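Local coordinates for protein putative 4-hydroxybenzoyl-CoA thioesterase (Geobacillus stearothermophilus, PDB 2OIW) that probably hydrolyses acyl-CoA thioesters, as a predicted hot-dog-fold thioesterase of the 4-hydroxybenzoyl-CoA thioesterase type, at residues 25-30 / 60-65; 33-38 / 104-109; 38-41 / 45-48. All coordinates share one frame; numbering follows the deposited sequence.

Interaction 1 (25-30 / 60-65); sequences TTVPVW and VDYVNQ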
loop_
_atom_site.group_PDB
_atom_site.type_symbol
_atom_site.label_atom_id
_atom_site.label_comp_id
_atom_site.label_asym_id
_atom_site.label_seq_id
_atom_site.Cartn_x
_atom_site.Cartn_y
_atom_site.Cartn_z
ATOM N N THR A 25 -6.319 1.742 -6.726
ATOM C CA THR A 25 -5.170 0.845 -6.593
ATOM C C THR A 25 -5.416 -0.256 -5.567
ATOM O O THR A 25 -4.667 -1.236 -5.520
ATOM C CB THR A 25 -3.886 1.589 -6.267
ATOM O OG1 THR A 25 -3.983 2.161 -4.951
ATOM C CG2 THR A 25 -3.646 2.711 -7.334
ATOM N N THR A 26 -6.476 -0.080 -4.774
ATOM C CA THR A 26 -6.899 -1.067 -3.782
ATOM C C THR A 26 -7.537 -2.275 -4.430
ATOM O O THR A 26 -7.386 -3.375 -3.941
ATOM C CB THR A 26 -7.841 -0.422 -2.719
ATOM O OG1 THR A 26 -7.069 0.497 -1.942
ATOM C CG2 THR A 26 -8.418 -1.456 -1.759
ATOM N N VAL A 27 -8.249 -2.074 -5.528
ATOM C CA VAL A 27 -8.940 -3.171 -6.181
ATOM C C VAL A 27 -8.003 -4.343 -6.618
ATOM O O VAL A 27 -8.293 -5.513 -6.352
ATOM C CB VAL A 27 -9.854 -2.635 -7.337
ATOM C CG1 VAL A 27 -10.409 -3.776 -8.188
ATOM C CG2 VAL A 27 -11.013 -1.808 -6.742
ATOM N N PRO A 28 -6.903 -4.043 -7.342
ATOM C CA PRO A 28 -6.006 -5.144 -7.618
ATOM C C PRO A 28 -5.474 -5.818 -6.349
ATOM O O PRO A 28 -5.092 -6.982 -6.405
ATOM C CB PRO A 28 -4.870 -4.473 -8.404
ATOM C CG PRO A 28 -5.516 -3.331 -9.065
ATOM C CD PRO A 28 -6.480 -2.811 -8.040
ATOM N N VAL A 29 -5.448 -5.096 -5.225
ATOM C CA VAL A 29 -4.909 -5.656 -3.988
ATOM C C VAL A 29 -5.916 -6.680 -3.444
ATOM O O VAL A 29 -5.540 -7.766 -3.017
ATOM C CB VAL A 29 -4.578 -4.569 -2.937
ATOM C CG1 VAL A 29 -4.329 -5.171 -1.597
ATOM C CG2 VAL A 29 -3.339 -3.750 -3.348
ATOM N N TRP A 30 -7.192 -6.339 -3.530
ATOM C CA TRP A 30 -8.272 -7.236 -3.108
ATOM C C TRP A 30 -8.468 -8.432 -4.070
ATOM O O TRP A 30 -8.740 -9.584 -3.644
ATOM C CB TRP A 30 -9.544 -6.378 -3.038
ATOM C CG TRP A 30 -9.562 -5.430 -1.862
ATOM C CD1 TRP A 30 -8.682 -5.380 -0.811
ATOM C CD2 TRP A 30 -10.580 -4.474 -1.581
ATOM N NE1 TRP A 30 -9.072 -4.396 0.080
ATOM C CE2 TRP A 30 -10.239 -3.837 -0.374
ATOM C CE3 TRP A 30 -11.731 -4.056 -2.270
ATOM C CZ2 TRP A 30 -11.021 -2.821 0.168
ATOM C CZ3 TRP A 30 -12.512 -3.081 -1.718
ATOM C CH2 TRP A 30 -12.159 -2.477 -0.513
ATOM N N VAL A 60 -9.381 -4.240 -15.314
ATOM C CA VAL A 60 -10.374 -3.989 -14.263
ATOM C C VAL A 60 -11.352 -2.972 -14.802
ATOM O O VAL A 60 -10.925 -1.970 -15.409
ATOM C CB VAL A 60 -9.720 -3.462 -12.956
ATOM C CG1 VAL A 60 -10.773 -3.039 -11.945
ATOM C CG2 VAL A 60 -8.755 -4.490 -12.342
ATOM N N ASP A 61 -12.639 -3.267 -14.643
ATOM C CA ASP A 61 -13.707 -2.301 -14.887
ATOM C C ASP A 61 -14.214 -1.826 -13.529
ATOM O O ASP A 61 -14.576 -2.641 -12.681
ATOM C CB ASP A 61 -14.880 -2.903 -15.699
ATOM C CG ASP A 61 -14.549 -3.107 -17.198
ATOM O OD1 ASP A 61 -13.695 -2.399 -17.796
ATOM O OD2 ASP A 61 -15.202 -3.959 -17.820
ATOM N N TYR A 62 -14.221 -0.510 -13.327
ATOM C CA TYR A 62 -14.683 0.096 -12.080
ATOM C C TYR A 62 -16.137 0.493 -12.292
ATOM O O TYR A 62 -16.410 1.478 -12.963
ATOM C CB TYR A 62 -13.798 1.304 -11.729
ATOM C CG TYR A 62 -12.352 0.909 -11.387
ATOM C CD1 TYR A 62 -11.985 0.591 -10.059
ATOM C CD2 TYR A 62 -11.360 0.856 -12.377
ATOM C CE1 TYR A 62 -10.663 0.228 -9.732
ATOM C CE2 TYR A 62 -10.041 0.504 -12.062
ATOM C CZ TYR A 62 -9.710 0.186 -10.730
ATOM O OH TYR A 62 -8.430 -0.183 -10.403
ATOM N N VAL A 63 -17.059 -0.311 -11.767
ATOM C CA VAL A 63 -18.484 -0.217 -12.126
ATOM C C VAL A 63 -19.203 0.710 -11.144
ATOM O O VAL A 63 -20.009 1.552 -11.513
ATOM C CB VAL A 63 -19.126 -1.667 -12.119
ATOM C CG1 VAL A 63 -20.607 -1.657 -12.480
ATOM C CG2 VAL A 63 -18.361 -2.623 -13.063
ATOM N N ASN A 64 -18.903 0.558 -9.865
ATOM C CA ASN A 64 -19.551 1.366 -8.831
ATOM C C ASN A 64 -18.535 1.663 -7.761
ATOM O O ASN A 64 -17.679 0.854 -7.509
ATOM C CB ASN A 64 -20.718 0.591 -8.211
ATOM C CG ASN A 64 -21.940 0.552 -9.112
ATOM O OD1 ASN A 64 -22.482 1.592 -9.476
ATOM N ND2 ASN A 64 -22.393 -0.661 -9.472
ATOM N N GLN A 65 -18.637 2.798 -7.096
ATOM C CA GLN A 65 -17.670 3.103 -6.052
ATOM C C GLN A 65 -17.919 2.260 -4.808
ATOM O O GLN A 65 -19.049 1.809 -4.530
ATOM C CB GLN A 65 -17.699 4.584 -5.692
ATOM C CG GLN A 65 -17.379 5.516 -6.866
ATOM C CD GLN A 65 -15.903 5.511 -7.292
ATOM O OE1 GLN A 65 -15.061 4.828 -6.703
ATOM N NE2 GLN A 65 -15.594 6.286 -8.325
#
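Val27 stands over strand 53-62 with its two methyl groups split between Val60 and Tyr62. The contact is mainly apolar, and no hydrogen bond links the two segments. CG1 of Val27 lies anti to the backbone N (chi1 170°) and reaches CG1 of Val60 at 3.8 Å. The two valines cross at a slant and meet methyl to methyl. The other branch, CG2 of Val27, lies beside the backbone N and meets CE1 of Tyr62 at 3.6 Å. CB of Val27 is near the same ring carbon, at 3.8 Å. The valine comes to the ring obliquely, and the two side chains run past each other in opposite directions.

The ring is also packed from its own strand. CG1 of Val60 sits 3.5 Å above one face of the Tyr62 ring, offset toward the rim. Thus the same Val60 methyl touches Val27 and backs the tyrosine. Pro28 adds a looser touch, with its CD 4.0 Å from OH of Tyr62 and the two side chains at about a right angle. That hydroxyl is hydrogen-bonded to the backbone O of Asn24, just ahead of segment 25-30. With an alanine here in place of Tyr62, the carbonyl of Asn24 would probably lose this partner, and a gap would be likely to open beside Val27 and Val60.

Met58 of the second subunit packs on Pro28, Val60 and Tyr62, and Val60 and Asp61 pair with an antiparallel strand of that subunit. The sheet thus runs on across the interface. This fits the hot-dog fold, in which an antiparallel sheet wraps round a central helix; the contact lies at the start of that helical part.

Interaction 2 (33-38 / 104-109); sequences AGRHEI and SVYVNF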
loop_
_atom_site.group_PDB
_atom_site.type_symbol
_atom_site.label_atom_id
_atom_site.label_comp_id
_atom_site.label_asym_id
_atom_site.label_seq_id
_atom_site.Cartn_x
_atom_site.Cartn_y
_atom_site.Cartn_z
ATOM N N ALA A 33 -5.786 -10.797 -3.259
ATOM C CA ALA A 33 -6.212 -11.497 -2.043
ATOM C C ALA A 33 -7.198 -12.660 -2.389
ATOM O O ALA A 33 -7.094 -13.751 -1.856
ATOM C CB ALA A 33 -6.849 -10.477 -1.043
ATOM N N GLY A 34 -8.144 -12.417 -3.292
ATOM C CA GLY A 34 -9.079 -13.456 -3.781
ATOM C C GLY A 34 -8.464 -14.629 -4.544
ATOM O O GLY A 34 -9.084 -15.689 -4.663
ATOM N N ARG A 35 -7.257 -14.444 -5.067
ATOM C CA ARG A 35 -6.489 -15.524 -5.757
ATOM C C ARG A 35 -5.756 -16.512 -4.808
ATOM O O ARG A 35 -5.156 -17.514 -5.252
ATOM C CB ARG A 35 -5.503 -14.882 -6.737
ATOM C CG ARG A 35 -6.187 -14.044 -7.825
ATOM C CD ARG A 35 -5.168 -13.274 -8.649
ATOM N NE ARG A 35 -5.833 -12.199 -9.380
ATOM C CZ ARG A 35 -5.315 -10.998 -9.566
ATOM N NH1 ARG A 35 -4.119 -10.700 -9.059
ATOM N NH2 ARG A 35 -6.013 -10.086 -10.232
ATOM N N HIS A 36 -5.828 -16.246 -3.500
ATOM C CA HIS A 36 -5.153 -17.053 -2.469
ATOM C C HIS A 36 -5.261 -18.580 -2.650
ATOM O O HIS A 36 -4.247 -19.287 -2.663
ATOM C CB HIS A 36 -5.720 -16.675 -1.090
ATOM C CG HIS A 36 -4.947 -17.240 0.058
ATOM N ND1 HIS A 36 -3.745 -16.704 0.480
ATOM C CD2 HIS A 36 -5.200 -18.291 0.872
ATOM C CE1 HIS A 36 -3.301 -17.400 1.514
ATOM N NE2 HIS A 36 -4.158 -18.377 1.762
ATOM N N GLU A 37 -6.493 -19.084 -2.756
ATOM C CA GLU A 37 -6.713 -20.527 -2.966
ATOM C C GLU A 37 -6.096 -21.066 -4.272
ATOM O O GLU A 37 -5.675 -22.206 -4.347
ATOM C CB GLU A 37 -8.203 -20.849 -2.924
ATOM C CG GLU A 37 -8.863 -20.592 -1.568
ATOM C CD GLU A 37 -8.154 -21.275 -0.400
ATOM O OE1 GLU A 37 -7.625 -22.406 -0.558
ATOM O OE2 GLU A 37 -8.152 -20.685 0.702
ATOM N N ILE A 38 -6.037 -20.223 -5.286
ATOM C CA ILE A 38 -5.387 -20.576 -6.526
ATOM C C ILE A 38 -3.897 -20.689 -6.303
ATOM O O ILE A 38 -3.312 -21.692 -6.689
ATOM C CB ILE A 38 -5.728 -19.593 -7.679
ATOM C CG1 ILE A 38 -7.206 -19.764 -8.072
ATOM C CG2 ILE A 38 -4.827 -19.855 -8.906
ATOM C CD1 ILE A 38 -7.787 -18.625 -8.971
ATOM N N SER A 104 -7.546 -11.493 -15.106
ATOM C CA SER A 104 -6.094 -11.569 -15.007
ATOM C C SER A 104 -5.565 -12.867 -15.593
ATOM O O SER A 104 -6.228 -13.923 -15.545
ATOM C CB SER A 104 -5.622 -11.410 -13.553
ATOM O OG SER A 104 -6.335 -12.282 -12.699
ATOM N N VAL A 105 -4.380 -12.780 -16.170
ATOM C CA VAL A 105 -3.746 -13.956 -16.777
ATOM C C VAL A 105 -2.435 -14.162 -16.017
ATOM O O VAL A 105 -1.651 -13.221 -15.842
ATOM C CB VAL A 105 -3.475 -13.732 -18.292
ATOM C CG1 VAL A 105 -2.886 -14.998 -18.962
ATOM C CG2 VAL A 105 -4.751 -13.242 -19.030
ATOM N N TYR A 106 -2.237 -15.379 -15.545
ATOM C CA TYR A 106 -1.053 -15.777 -14.796
ATOM C C TYR A 106 -0.357 -16.886 -15.564
ATOM O O TYR A 106 -1.007 -17.643 -16.265
ATOM C CB TYR A 106 -1.491 -16.310 -13.445
ATOM C CG TYR A 106 -1.601 -15.264 -12.353
ATOM C CD1 TYR A 106 -2.750 -14.507 -12.205
ATOM C CD2 TYR A 106 -0.544 -15.048 -11.453
ATOM C CE1 TYR A 106 -2.839 -13.527 -11.198
ATOM C CE2 TYR A 106 -0.641 -14.079 -10.437
ATOM C CZ TYR A 106 -1.789 -13.331 -10.312
ATOM O OH TYR A 106 -1.854 -12.350 -9.335
ATOM N N VAL A 107 0.964 -16.965 -15.450
ATOM C CA VAL A 107 1.694 -18.094 -15.993
ATOM C C VAL A 107 2.262 -18.907 -14.834
ATOM O O VAL A 107 2.739 -18.345 -13.846
ATOM C CB VAL A 107 2.791 -17.664 -17.023
ATOM C CG1 VAL A 107 3.865 -16.786 -16.383
ATOM C CG2 VAL A 107 3.418 -18.885 -17.689
ATOM N N ASN A 108 2.149 -20.227 -14.938
ATOM C CA ASN A 108 2.816 -21.165 -14.008
ATOM C C ASN A 108 4.289 -21.231 -14.408
ATOM O O ASN A 108 4.645 -21.891 -15.394
ATOM C CB ASN A 108 2.169 -22.561 -14.093
ATOM C CG ASN A 108 2.977 -23.643 -13.353
ATOM O OD1 ASN A 108 3.497 -23.430 -12.245
ATOM N ND2 ASN A 108 3.065 -24.811 -13.960
ATOM N N PHE A 109 5.138 -20.526 -13.668
ATOM C CA PHE A 109 6.546 -20.474 -13.978
ATOM C C PHE A 109 7.354 -21.369 -13.031
ATOM O O PHE A 109 7.338 -21.194 -11.810
ATOM C CB PHE A 109 7.079 -19.033 -13.993
ATOM C CG PHE A 109 8.385 -18.906 -14.697
ATOM C CD1 PHE A 109 8.428 -18.733 -16.072
ATOM C CD2 PHE A 109 9.583 -19.014 -13.992
ATOM C CE1 PHE A 109 9.659 -18.670 -16.759
ATOM C CE2 PHE A 109 10.819 -18.945 -14.649
ATOM C CZ PHE A 109 10.855 -18.764 -16.040
#
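Arg35 and Ser104 touch, and both grip OE2 of Glu90 on strand 85-94: NH2 of Arg35 by a salt bridge, OG of Ser104 by a hydrogen bond. The negative charge of Glu90 is likely to offset the buried positive charge of Arg35. Arg35 and Ser104 do not bond directly: NH2 of Arg35 is 3.3 Å from OG of Ser104, but the angle is poor. The one hydrogen bond between the segments runs from NH1 of Arg35 to OH of Tyr106, at 2.8 Å. It is weak, because its N-H...O angle is only 122°.

Arg35 reaches the strand as a long arm. Its chain is extended from CG to NE, with chi2 at 172°, and this carries the charged end from the break between the two helices to the sheet. CB of Ser104 and CE1 of Tyr106 lie over one face of the guanidinium, with CB of Ser104 3.6 Å from NH2 of Arg35. CZ of Arg35 lies at the edge of the Tyr106 ring, in its plane. The guanidinium and ring planes are 61° apart, so this is no parallel stack. CD of Arg35 approaches the ring obliquely, 3.5 Å from CE1 of Tyr106. The three touching residues are buried.

Arg35 lies at the break between helix 27-34 and helix 36-42. Ser104 and Tyr106 point from strand 97-110 toward it. That strand runs between strands 53-62 and 85-94, and Arg35 also packs on Ile88 of strand 85-94. Nearby, Ala33 touches Ile9 of strand 5-9. The contact thus joins the break between the two helices to strand 97-110, an inner strand of the antiparallel sheet.

Interaction 3 (38-41 / 45-48); sequences IFKL and DLSF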
loop_
_atom_site.group_PDB
_atom_site.type_symbol
_atom_site.label_atom_id
_atom_site.label_comp_id
_atom_site.label_asym_id
_atom_site.label_seq_id
_atom_site.Cartn_x
_atom_site.Cartn_y
_atom_site.Cartn_z
ATOM N N ILE A 38 -6.037 -20.223 -5.286
ATOM C CA ILE A 38 -5.387 -20.576 -6.526
ATOM C C ILE A 38 -3.897 -20.689 -6.303
ATOM O O ILE A 38 -3.312 -21.692 -6.689
ATOM C CB ILE A 38 -5.728 -19.593 -7.679
ATOM C CG1 ILE A 38 -7.206 -19.764 -8.072
ATOM C CG2 ILE A 38 -4.827 -19.855 -8.906
ATOM C CD1 ILE A 38 -7.787 -18.625 -8.971
ATOM N N PHE A 39 -3.273 -19.671 -5.714
ATOM C CA PHE A 39 -1.845 -19.733 -5.361
ATOM C C PHE A 39 -1.553 -21.009 -4.550
ATOM O O PHE A 39 -0.529 -21.675 -4.764
ATOM C CB PHE A 39 -1.407 -18.481 -4.573
ATOM C CG PHE A 39 -1.540 -17.192 -5.347
ATOM C CD1 PHE A 39 -1.600 -17.184 -6.745
ATOM C CD2 PHE A 39 -1.583 -15.976 -4.684
ATOM C CE1 PHE A 39 -1.710 -15.989 -7.444
ATOM C CE2 PHE A 39 -1.698 -14.777 -5.382
ATOM C CZ PHE A 39 -1.775 -14.791 -6.758
ATOM N N LYS A 40 -2.470 -21.360 -3.653
ATOM C CA LYS A 40 -2.249 -22.487 -2.761
ATOM C C LYS A 40 -2.216 -23.819 -3.529
ATOM O O LYS A 40 -1.542 -24.758 -3.100
ATOM C CB LYS A 40 -3.287 -22.502 -1.633
ATOM C CG LYS A 40 -2.828 -23.226 -0.391
ATOM C CD LYS A 40 -3.946 -23.342 0.647
ATOM C CE LYS A 40 -3.469 -24.064 1.903
ATOM N NZ LYS A 40 -2.788 -25.398 1.602
ATOM N N LEU A 41 -2.903 -23.892 -4.673
ATOM C CA LEU A 41 -2.881 -25.119 -5.491
ATOM C C LEU A 41 -1.517 -25.387 -6.156
ATOM O O LEU A 41 -1.086 -26.551 -6.286
ATOM C CB LEU A 41 -3.989 -25.100 -6.532
ATOM C CG LEU A 41 -5.413 -25.158 -5.966
ATOM C CD1 LEU A 41 -6.413 -24.848 -7.053
ATOM C CD2 LEU A 41 -5.733 -26.525 -5.332
ATOM N N ASP A 45 2.421 -25.070 0.538
ATOM C CA ASP A 45 2.918 -24.448 1.779
ATOM C C ASP A 45 3.051 -22.926 1.696
ATOM O O ASP A 45 3.467 -22.290 2.651
ATOM C CB ASP A 45 4.257 -25.069 2.198
ATOM C CG ASP A 45 5.384 -24.791 1.195
ATOM O OD1 ASP A 45 5.142 -24.236 0.081
ATOM O OD2 ASP A 45 6.533 -25.156 1.521
ATOM N N LEU A 46 2.708 -22.363 0.541
ATOM C CA LEU A 46 2.802 -20.920 0.250
ATOM C C LEU A 46 4.184 -20.285 0.468
ATOM O O LEU A 46 4.308 -19.070 0.689
ATOM C CB LEU A 46 1.675 -20.125 0.939
ATOM C CG LEU A 46 0.280 -20.498 0.409
ATOM C CD1 LEU A 46 -0.873 -19.925 1.270
ATOM C CD2 LEU A 46 0.092 -20.106 -1.082
ATOM N N SER A 47 5.202 -21.124 0.342
ATOM C CA SER A 47 6.602 -20.745 0.474
ATOM C C SER A 47 7.047 -19.944 -0.742
ATOM O O SER A 47 6.765 -20.330 -1.875
ATOM C CB SER A 47 7.435 -22.024 0.569
ATOM O OG SER A 47 8.819 -21.742 0.702
ATOM N N PHE A 48 7.735 -18.827 -0.526
ATOM C CA PHE A 48 8.260 -18.088 -1.661
ATOM C C PHE A 48 9.448 -18.762 -2.336
ATOM O O PHE A 48 9.747 -18.484 -3.492
ATOM C CB PHE A 48 8.548 -16.647 -1.283
ATOM C CG PHE A 48 7.309 -15.834 -1.105
ATOM C CD1 PHE A 48 6.495 -15.568 -2.182
ATOM C CD2 PHE A 48 6.935 -15.367 0.140
ATOM C CE1 PHE A 48 5.314 -14.839 -2.026
ATOM C CE2 PHE A 48 5.765 -14.604 0.296
ATOM C CZ PHE A 48 4.968 -14.345 -0.772
#
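Leu46 supplies the apolar part of this contact by resting its two methyl groups on helix 36-42. CD2 is the main touching atom. It lies 3.7 Å from CA of Lys40 and 4.1 Å from CB of Phe39, so it rests on the helix backbone between these residues. CD1 of Leu46 meets CG of Lys40 at 4.2 Å. The side chains of Lys40 and Leu46 cross at about a right angle. CG of Leu46 is anti to its carbonyl carbon, which turns the branch toward the helix. The Phe39 ring turns off from Leu46 and packs edge-to-face with Trp51.

The polar interactions lie within the turn and between the helix and the residue just before it. No hydrogen bond joins the two segments. OD1 of Asp45 accepts from the backbone N of Ser47 at 3.1 Å and 161°, which forms an Asx turn around Leu46. The N-H comes from above the carboxylate plane, 69° out of it. OD2 of Asp45 makes a salt bridge with Arg50. NZ of Lys40 bonds to the backbone O of Pro44, where the chain enters the turn.

Gly69 of the third subunit packs on Leu46, and Tyr68 of that subunit packs on Phe39. The arrangement is an Asx turn after helix 36-42, with Leu46 in a left-handed backbone conformation (phi 55°) and its side chain lying back on the helix.

All three contacts involve the helical part of the chain; interactions 1 and 2 join it to the antiparallel sheet, and interaction 3 joins it to the following loop. Interactions 1 and 2 have centres about 17 Å apart; both use helix 27-34 and reach neighbouring strands, 53-62 and 97-110. Interactions 2 and 3 are closer, with centres about 10 Å apart. They touch where CE1 of His36 meets CD1 of Leu46 at 3.5 Å and where OH of Tyr106 meets CZ of Phe39 at 3.6 Å. Interactions 1 and 3 lie on opposite sides of the chain's centre, about 24 Å between centres. The side chain of Val27 is about 12 Å from the bound magnesium ion, whose site includes Ser14 and Thr16.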